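Local coordinates for protein putative alkaline phosphatase (PDB 4F1V) that binds phosphate with high affinity in the periplasm and probably delivers it to an ABC transporter for import into the cell, at residues Asn324-Ala327 / Ala328-Ala331; Ser241-Ala244 / Ala245-Ser248; Thr339-Lys342 / Ala343-Ala347. All coordinates share one frame; numbering follows the deposited sequence. Where two conformers were deposited one is given.

Interaction 1: residues Asn324-Ala327 / Ala328-Ala331; sequences NNDA and AITA
The I329 side chain runs back alongside D326, its CD1 3.6 Å from D326 OD1, the two pointing the same way in the first turn of helix 326-331. An Asx turn leads into this helix: in one of two deposited conformers N324 OD1 accepts from D326 N at 2.8 Å, the donor tilted from the carbonyl plane. N325, at the N-cap position, makes no capping bond with its side chain and sends ND2 instead to H318 and the backbone O of V20. Its carbonyl serves the helix: I329 N donates to N325 O at 2.9 Å. With CG1 anti to the carbonyl carbon (chi1 -69°), I329 also sets that methylene 3.2 Å from N325 O, and its branches pack on L14, F334 and P336. The second carboxylate oxygen of D326, OD2, has a salt bridge to K342 of helix 339-349. On the exposed flank T330, in one of its two conformers, turns its hydroxyl between the backbone N and the carbonyl carbon (chi1 70°), which carries it back over the preceding turn. In that conformer A327 O accepts from both A331 N at 3.0 Å and T330 OG1 at 2.7 Å, the hydroxyl approaching at a C=O...OG1 angle of 130°.

Interaction 2: residues Ser241-Ala244 / Ala245-Ser248; sequences SPAA and ANVS
A side-chain-to-backbone bond from N246 to S241 links the two ends of a short segment containing two turns, in the loop between strand 228-229 and helix 248-252, within the phosphate-binding protein fold. N246 ND2 donates to S241 O at 2.9 Å, with an N-H...O angle of 156°. The oxygen lies close to the plane of the N246 amide, whereas the donor stands above the S241 carbonyl plane and not on a lone pair. CG beside the backbone N of N246 (chi1 -63°) brings the amide toward S241; ND2 also comes to 4.0 Å from A243 CB. S241 OG lies 3.0 Å from ND2 and is hydrogen-bonded to D221; in the manner of an ST turn it accepts a weak bond from A243 N at 3.3 Å. Two overlapping type I turns follow: N246 N donates to A243 O at 2.9 Å and V247 N to A244 O at 3.0 Å, each donor well above the carbonyl plane it meets. V247 CG2 packs on A244 O at 3.4 Å. Outside the turn, P242 O accepts from S94, and the backbone of N246 bonds with Y288. Replacing N246 by an alanine is likely to leave S241 O without its side-chain donor and S241 OG without the amide beside it. One amide N-H thus ties S241 to N246, five residues on, and probably steadies the chain where it enters the turns.

Interaction 3: residues Thr339-Lys342 / Ala343-Ala347; sequences TAWK and ATVRA
Helix 339-349, the last helix of the chain, is joined here along successive turns, with R346 folded back over A343 and V345 set at the rim of W341. The R346 side chain bends at chi3 (-53°), so that its guanidinium lies across the helix surface with A343 CA 3.6 Å above its plane, offset toward the rim. K342 O lies over a face of the same group, and NH2 comes to 3.8 Å from K342 CB. At the guanidinium edge, in its plane, a water accepts from R346 NH2 at 2.9 Å and donates to T339 O at 2.8 Å, tying the arginine to the carbonyl nearly two turns earlier; NH2 also bonds to Y319 O. In this Venus-flytrap phosphate-binding protein the helix packs by way of W341 against a loop region: the indole donates from NE1 to V254 O and touches V256, P257 and P270. V345 CG2 meets the ring at its edge, near the ring plane, 4.4 Å from W341 CE3. V345 N also donates to W341 O in the helix backbone. T344 grips A340 O twice, through N at 3.1 Å and through OG1 at 3.0 Å, the two donors reaching the oxygen from opposite faces of its carbonyl plane. The K342 chain runs out on the flank where R346 lies; extended at first and bent at its last torsion, it takes NZ to the carboxylate of D326 in a salt bridge and to L337 O in a hydrogen bond.

How the interactions relate
Interactions 1 and 3 lie on consecutive helices, 326-331 and 339-349, their centres 16 Å apart, and meet through a salt bridge of 2.7 Å between D326 OD2 and K342 NZ; N324 ND2 packs on K342 CE at 4.0 Å. Interaction 2 precedes both along the chain and touches neither: its centre is 15 Å from that of interaction 1, with nearest atoms about 6 Å apart, and 23 Å from that of interaction 3, with nearest atoms about 10 Å apart. None supplies a phosphate-pocket residue. In interaction 1, A328 and I329 pack on L14 of helix 12-15, which follows pocket residues A8, T9 and L10 in sequence.

Interaction 1: residues Asn324-Ala327 / Ala328-Ala331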
ATOM      1  N   ASN A 324      -2.367 -21.364  -2.730  0.70  5.17           N
ATOM      2  CA  ASN A 324      -2.584 -19.971  -2.493  0.70  5.48           C
ATOM      3  C   ASN A 324      -1.659 -19.098  -3.399  0.70  4.66           C
ATOM      4  O   ASN A 324      -1.024 -19.591  -4.324  0.70  4.93           O
ATOM      5  CB  ASN A 324      -2.478 -19.653  -0.972  0.70  5.07           C
ATOM      6  CG  ASN A 324      -1.064 -19.873  -0.445  0.70  5.76           C
ATOM      7  OD1 ASN A 324      -0.060 -19.550  -1.081  0.70  5.77           O
ATOM      8  ND2 ASN A 324      -0.986 -20.382   0.814  0.70  8.45           N
ATOM      9  N   ASN A 325      -1.633 -17.790  -3.124  1.00  4.77           N
ATOM     10  CA  ASN A 325      -0.863 -16.873  -3.954  1.00  4.56           C
ATOM     11  C   ASN A 325       0.483 -16.471  -3.330  1.00  4.65           C
ATOM     12  O   ASN A 325       1.135 -15.532  -3.817  1.00  4.51           O
ATOM     13  CB  ASN A 325      -1.678 -15.629  -4.238  1.00  4.81           C
ATOM     14  CG  ASN A 325      -2.813 -15.856  -5.217  1.00  4.39           C
ATOM     15  OD1 ASN A 325      -2.677 -16.673  -6.170  1.00  5.66           O
ATOM     16  ND2 ASN A 325      -3.948 -15.173  -5.071  1.00  4.45           N
ATOM     17  N   ASP A 326       0.943 -17.165  -2.274  1.00  4.32           N
ATOM     18  CA  ASP A 326       2.099 -16.695  -1.551  1.00  4.20           C
ATOM     19  C   ASP A 326       3.371 -16.668  -2.380  1.00  4.42           C
ATOM     20  O   ASP A 326       4.204 -15.753  -2.201  1.00  4.53           O
ATOM     21  CB  ASP A 326       2.302 -17.453  -0.267  1.00  4.58           C
ATOM     22  CG  ASP A 326       1.263 -17.144   0.801  1.00  5.40           C
ATOM     23  OD1 ASP A 326       0.377 -16.299   0.592  1.00  5.64           O
ATOM     24  OD2 ASP A 326       1.396 -17.763   1.919  1.00  7.58           O
ATOM     25  N   ALA A 327       3.603 -17.658  -3.261  1.00  4.82           N
ATOM     26  CA  ALA A 327       4.812 -17.607  -4.075  1.00  5.40           C
ATOM     27  C   ALA A 327       4.827 -16.339  -4.961  1.00  5.03           C
ATOM     28  O   ALA A 327       5.851 -15.631  -5.032  1.00  5.67           O
ATOM     29  CB  ALA A 327       4.988 -18.858  -4.918  1.00  6.67           C
ATOM     30  N   ALA A 328       3.686 -16.033  -5.594  1.00  5.40           N
ATOM     31  CA  ALA A 328       3.581 -14.818  -6.414  1.00  5.16           C
ATOM     32  C   ALA A 328       3.763 -13.559  -5.572  1.00  4.39           C
ATOM     33  O   ALA A 328       4.356 -12.580  -6.036  1.00  4.82           O
ATOM     34  CB  ALA A 328       2.235 -14.779  -7.124  1.00  5.78           C
ATOM     35  N   ILE A 329       3.236 -13.563  -4.350  1.00  4.18           N
ATOM     36  CA  ILE A 329       3.435 -12.450  -3.422  1.00  3.56           C
ATOM     37  C   ILE A 329       4.927 -12.182  -3.253  1.00  3.81           C
ATOM     38  O   ILE A 329       5.400 -11.037  -3.391  1.00  4.13           O
ATOM     39  CB  ILE A 329       2.675 -12.725  -2.130  1.00  3.84           C
ATOM     40  CG1 ILE A 329       1.157 -12.649  -2.354  1.00  4.09           C
ATOM     41  CG2 ILE A 329       3.122 -11.767  -1.032  1.00  3.78           C
ATOM     42  CD1 ILE A 329       0.301 -13.210  -1.247  1.00  4.44           C
ATOM     43  N   THR A 330       5.708 -13.225  -2.925  1.00  4.27           N
ATOM     44  CA  THR A 330       7.138 -13.037  -2.732  0.70  4.13           C
ATOM     45  C   THR A 330       7.845 -12.571  -4.023  1.00  4.30           C
ATOM     46  O   THR A 330       8.787 -11.769  -3.955  1.00  4.67           O
ATOM     47  CB  THR A 330       7.849 -14.290  -2.198  0.70  3.85           C
ATOM     48  OG1 THR A 330       7.901 -15.346  -3.248  0.70  3.74           O
ATOM     49  CG2 THR A 330       7.223 -14.883  -0.937  0.70  4.84           C
ATOM     50  N   ALA A 331       7.379 -13.067  -5.160  1.00  4.87           N
ATOM     51  CA  ALA A 331       8.037 -12.755  -6.404  1.00  5.34           C
ATOM     52  C   ALA A 331       7.898 -11.285  -6.798  1.00  5.07           C
ATOM     53  O   ALA A 331       8.646 -10.841  -7.670  1.00  7.48           O
ATOM     54  CB  ALA A 331       7.432 -13.590  -7.526  1.00  6.03           C
TER

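Interaction 2: residues Ser241-Ala244 / Ala245-Ser248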
ATOM      1  N   SER A 241      18.654  -2.777   3.556  1.00  6.56           N
ATOM      2  CA  SER A 241      17.863  -2.603   2.333  1.00  5.36           C
ATOM      3  C   SER A 241      16.353  -2.868   2.538  1.00  4.43           C
ATOM      4  O   SER A 241      15.965  -3.521   3.511  1.00  4.85           O
ATOM      5  CB  SER A 241      18.343  -3.558   1.234  1.00  6.17           C
ATOM      6  OG  SER A 241      17.783  -4.835   1.527  1.00  6.16           O
ATOM      7  N   PRO A 242      15.510  -2.450   1.585  1.00  4.44           N
ATOM      8  CA  PRO A 242      14.057  -2.668   1.688  1.00  4.46           C
ATOM      9  C   PRO A 242      13.609  -3.996   1.113  1.00  4.42           C
ATOM     10  O   PRO A 242      12.416  -4.199   0.826  1.00  5.07           O
ATOM     11  CB  PRO A 242      13.493  -1.498   0.869  1.00  4.40           C
ATOM     12  CG  PRO A 242      14.522  -1.281  -0.228  1.00  4.24           C
ATOM     13  CD  PRO A 242      15.860  -1.463   0.515  1.00  5.00           C
ATOM     14  N   ALA A 243      14.522  -4.950   0.960  1.00  4.56           N
ATOM     15  CA  ALA A 243      14.127  -6.314   0.589  1.00  5.02           C
ATOM     16  C   ALA A 243      13.047  -6.826   1.525  1.00  4.69           C
ATOM     17  O   ALA A 243      13.056  -6.538   2.724  1.00  5.13           O
ATOM     18  CB  ALA A 243      15.326  -7.206   0.603  1.00  5.76           C
ATOM     19  N   ALA A 244      12.127  -7.620   1.003  1.00  4.80           N
ATOM     20  CA  ALA A 244      11.038  -8.173   1.820  1.00  5.25           C
ATOM     21  C   ALA A 244      11.532  -8.910   3.028  1.00  5.48           C
ATOM     22  O   ALA A 244      10.907  -8.840   4.098  1.00  6.22           O
ATOM     23  CB  ALA A 244      10.131  -9.060   0.934  1.00  6.50           C
ATOM     24  N   ALA A 245      12.641  -9.631   2.928  1.00  6.20           N
ATOM     25  CA  ALA A 245      13.179 -10.360   4.068  1.00  6.97           C
ATOM     26  C   ALA A 245      13.521  -9.469   5.233  1.00  6.37           C
ATOM     27  O   ALA A 245      13.583  -9.931   6.394  1.00  8.38           O
ATOM     28  CB  ALA A 245      14.476 -11.136   3.680  1.00 10.18           C
ATOM     29  N   ASN A 246      13.757  -8.198   4.983  1.00  5.49           N
ATOM     30  CA  ASN A 246      14.126  -7.244   6.028  1.00  5.30           C
ATOM     31  C   ASN A 246      12.903  -6.597   6.690  1.00  4.73           C
ATOM     32  O   ASN A 246      13.106  -5.878   7.688  1.00  5.49           O
ATOM     33  CB  ASN A 246      15.103  -6.172   5.495  1.00  5.50           C
ATOM     34  CG  ASN A 246      16.412  -6.797   5.058  1.00  6.39           C
ATOM     35  OD1 ASN A 246      16.839  -7.794   5.674  1.00  9.98           O
ATOM     36  ND2 ASN A 246      17.056  -6.195   4.082  1.00  6.93           N
ATOM     37  N   VAL A 247      11.696  -6.859   6.210  1.00  4.91           N
ATOM     38  CA  VAL A 247      10.471  -6.410   6.884  1.00  4.73           C
ATOM     39  C   VAL A 247       9.577  -7.598   7.285  1.00  5.37           C
ATOM     40  O   VAL A 247       8.573  -7.392   7.981  1.00  5.54           O
ATOM     41  CB  VAL A 247       9.622  -5.381   6.073  1.00  4.90           C
ATOM     42  CG1 VAL A 247      10.397  -4.073   5.928  1.00  5.07           C
ATOM     43  CG2 VAL A 247       9.211  -5.959   4.719  1.00  5.56           C
ATOM     44  N   SER A 248       9.925  -8.838   6.901  1.00  5.75           N
ATOM     45  CA  SER A 248       8.981  -9.901   7.116  0.50  5.86           C
ATOM     46  C   SER A 248       8.783 -10.246   8.587  1.00  6.13           C
ATOM     47  O   SER A 248       7.645 -10.575   8.974  1.00  6.08           O
ATOM     48  CB  SER A 248       9.415 -11.105   6.299  0.50  7.71           C
ATOM     49  OG  SER A 248      10.726 -11.516   6.599  0.50  8.65           O
TER

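Interaction 3: residues Thr339-Lys342 / Ala343-Ala347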
ATOM      1  N   THR A 339      -0.015 -17.571   8.621  0.80  7.22           N
ATOM      2  CA  THR A 339      -1.063 -18.554   8.556  0.80  7.53           C
ATOM      3  C   THR A 339      -2.257 -18.208   9.484  0.80  6.67           C
ATOM      4  O   THR A 339      -3.457 -18.348   9.079  0.80  6.11           O
ATOM      5  CB  THR A 339      -0.457 -19.933   8.938  0.80  9.17           C
ATOM      6  OG1 THR A 339       0.618 -20.213   8.030  0.80 11.82           O
ATOM      7  CG2 THR A 339      -1.497 -20.994   8.973  0.80 14.09           C
ATOM      8  N   ALA A 340      -1.999 -17.672  10.671  0.80  6.62           N
ATOM      9  CA  ALA A 340      -3.083 -17.278  11.582  0.80  6.56           C
ATOM     10  C   ALA A 340      -3.880 -16.053  11.084  0.80  6.03           C
ATOM     11  O   ALA A 340      -5.103 -15.950  11.353  0.80  5.95           O
ATOM     12  CB  ALA A 340      -2.537 -17.049  13.015  0.80  7.47           C
ATOM     13  N   TRP A 341      -3.219 -15.132  10.391  1.00  5.64           N
ATOM     14  CA  TRP A 341      -3.927 -14.016   9.727  1.00  5.29           C
ATOM     15  C   TRP A 341      -4.886 -14.538   8.662  1.00  4.79           C
ATOM     16  O   TRP A 341      -6.038 -14.132   8.577  1.00  5.12           O
ATOM     17  CB  TRP A 341      -2.904 -13.019   9.137  1.00  5.59           C
ATOM     18  CG  TRP A 341      -2.744 -11.760   9.948  1.00  4.90           C
ATOM     19  CD1 TRP A 341      -1.773 -11.466  10.860  1.00  5.21           C
ATOM     20  CD2 TRP A 341      -3.581 -10.604   9.828  1.00  5.10           C
ATOM     21  NE1 TRP A 341      -1.979 -10.202  11.348  1.00  5.49           N
ATOM     22  CE2 TRP A 341      -3.067  -9.621  10.714  1.00  5.41           C
ATOM     23  CE3 TRP A 341      -4.734 -10.279   9.061  1.00  6.66           C
ATOM     24  CZ2 TRP A 341      -3.623  -8.372  10.852  1.00  6.30           C
ATOM     25  CZ3 TRP A 341      -5.313  -9.032   9.216  1.00  8.17           C
ATOM     26  CH2 TRP A 341      -4.746  -8.075  10.096  1.00  7.68           C
ATOM     27  N   LYS A 342      -4.381 -15.467   7.820  1.00  4.84           N
ATOM     28  CA  LYS A 342      -5.258 -16.037   6.779  1.00  4.71           C
ATOM     29  C   LYS A 342      -6.486 -16.670   7.422  1.00  4.40           C
ATOM     30  O   LYS A 342      -7.625 -16.541   6.944  1.00  4.94           O
ATOM     31  CB  LYS A 342      -4.531 -17.011   5.910  1.00  4.84           C
ATOM     32  CG  LYS A 342      -3.408 -16.520   5.044  1.00  5.96           C
ATOM     33  CD  LYS A 342      -2.959 -17.564   4.046  1.00  6.89           C
ATOM     34  CE  LYS A 342      -1.866 -17.219   3.093  1.00  7.55           C
ATOM     35  NZ  LYS A 342      -0.520 -17.082   3.762  1.00  7.03           N
ATOM     36  N   ALA A 343      -6.270 -17.441   8.517  1.00  5.12           N
ATOM     37  CA  ALA A 343      -7.393 -18.122   9.156  1.00  5.16           C
ATOM     38  C   ALA A 343      -8.433 -17.161   9.693  1.00  5.11           C
ATOM     39  O   ALA A 343      -9.637 -17.437   9.623  1.00  5.38           O
ATOM     40  CB  ALA A 343      -6.867 -19.041  10.255  1.00  6.29           C
ATOM     41  N   THR A 344      -7.971 -16.032  10.217  1.00  5.11           N
ATOM     42  CA  THR A 344      -8.887 -14.987  10.729  1.00  5.70           C
ATOM     43  C   THR A 344      -9.684 -14.399   9.605  1.00  4.76           C
ATOM     44  O   THR A 344     -10.929 -14.182   9.723  1.00  5.74           O
ATOM     45  CB  THR A 344      -8.078 -13.968  11.517  1.00  6.63           C
ATOM     46  OG1 THR A 344      -7.412 -14.561  12.616  1.00  7.46           O
ATOM     47  CG2 THR A 344      -8.943 -12.857  12.061  1.00  7.23           C
ATOM     48  N   VAL A 345      -9.063 -14.044   8.487  1.00  5.01           N
ATOM     49  CA  VAL A 345      -9.802 -13.552   7.317  1.00  5.09           C
ATOM     50  C   VAL A 345     -10.854 -14.580   6.880  1.00  4.79           C
ATOM     51  O   VAL A 345     -12.016 -14.202   6.608  1.00  5.53           O
ATOM     52  CB  VAL A 345      -8.804 -13.199   6.185  1.00  5.58           C
ATOM     53  CG1 VAL A 345      -9.578 -12.829   4.918  1.00  5.94           C
ATOM     54  CG2 VAL A 345      -7.897 -12.029   6.619  1.00  6.31           C
ATOM     55  N   ARG A 346     -10.468 -15.851   6.740  1.00  4.61           N
ATOM     56  CA  ARG A 346     -11.449 -16.814   6.290  1.00  5.09           C
ATOM     57  C   ARG A 346     -12.629 -16.978   7.251  1.00  4.86           C
ATOM     58  O   ARG A 346     -13.779 -17.125   6.852  1.00  5.13           O
ATOM     59  CB  ARG A 346     -10.797 -18.218   6.087  1.00  5.55           C
ATOM     60  CG  ARG A 346      -9.718 -18.282   5.019  1.00  5.44           C
ATOM     61  CD  ARG A 346      -9.387 -19.676   4.567  1.00  6.64           C
ATOM     62  NE  ARG A 346      -9.076 -20.522   5.674  1.00  7.58           N
ATOM     63  CZ  ARG A 346      -7.850 -20.652   6.218  1.00  7.19           C
ATOM     64  NH1 ARG A 346      -7.651 -21.451   7.322  1.00  9.54           N
ATOM     65  NH2 ARG A 346      -6.800 -19.996   5.736  1.00  6.88           N
ATOM     66  N   ALA A 347     -12.314 -16.954   8.559  1.00  4.46           N
ATOM     67  CA  ALA A 347     -13.365 -17.199   9.558  1.00  5.19           C
ATOM     68  C   ALA A 347     -14.453 -16.136   9.496  1.00  4.51           C
ATOM     69  O   ALA A 347     -15.646 -16.437   9.736  1.00  5.29           O
ATOM     70  CB  ALA A 347     -12.779 -17.256  10.962  1.00  5.46           C
TER
HETATM   71  O   HOH W   1      -4.473 -20.369   7.359  1.00 10.81           O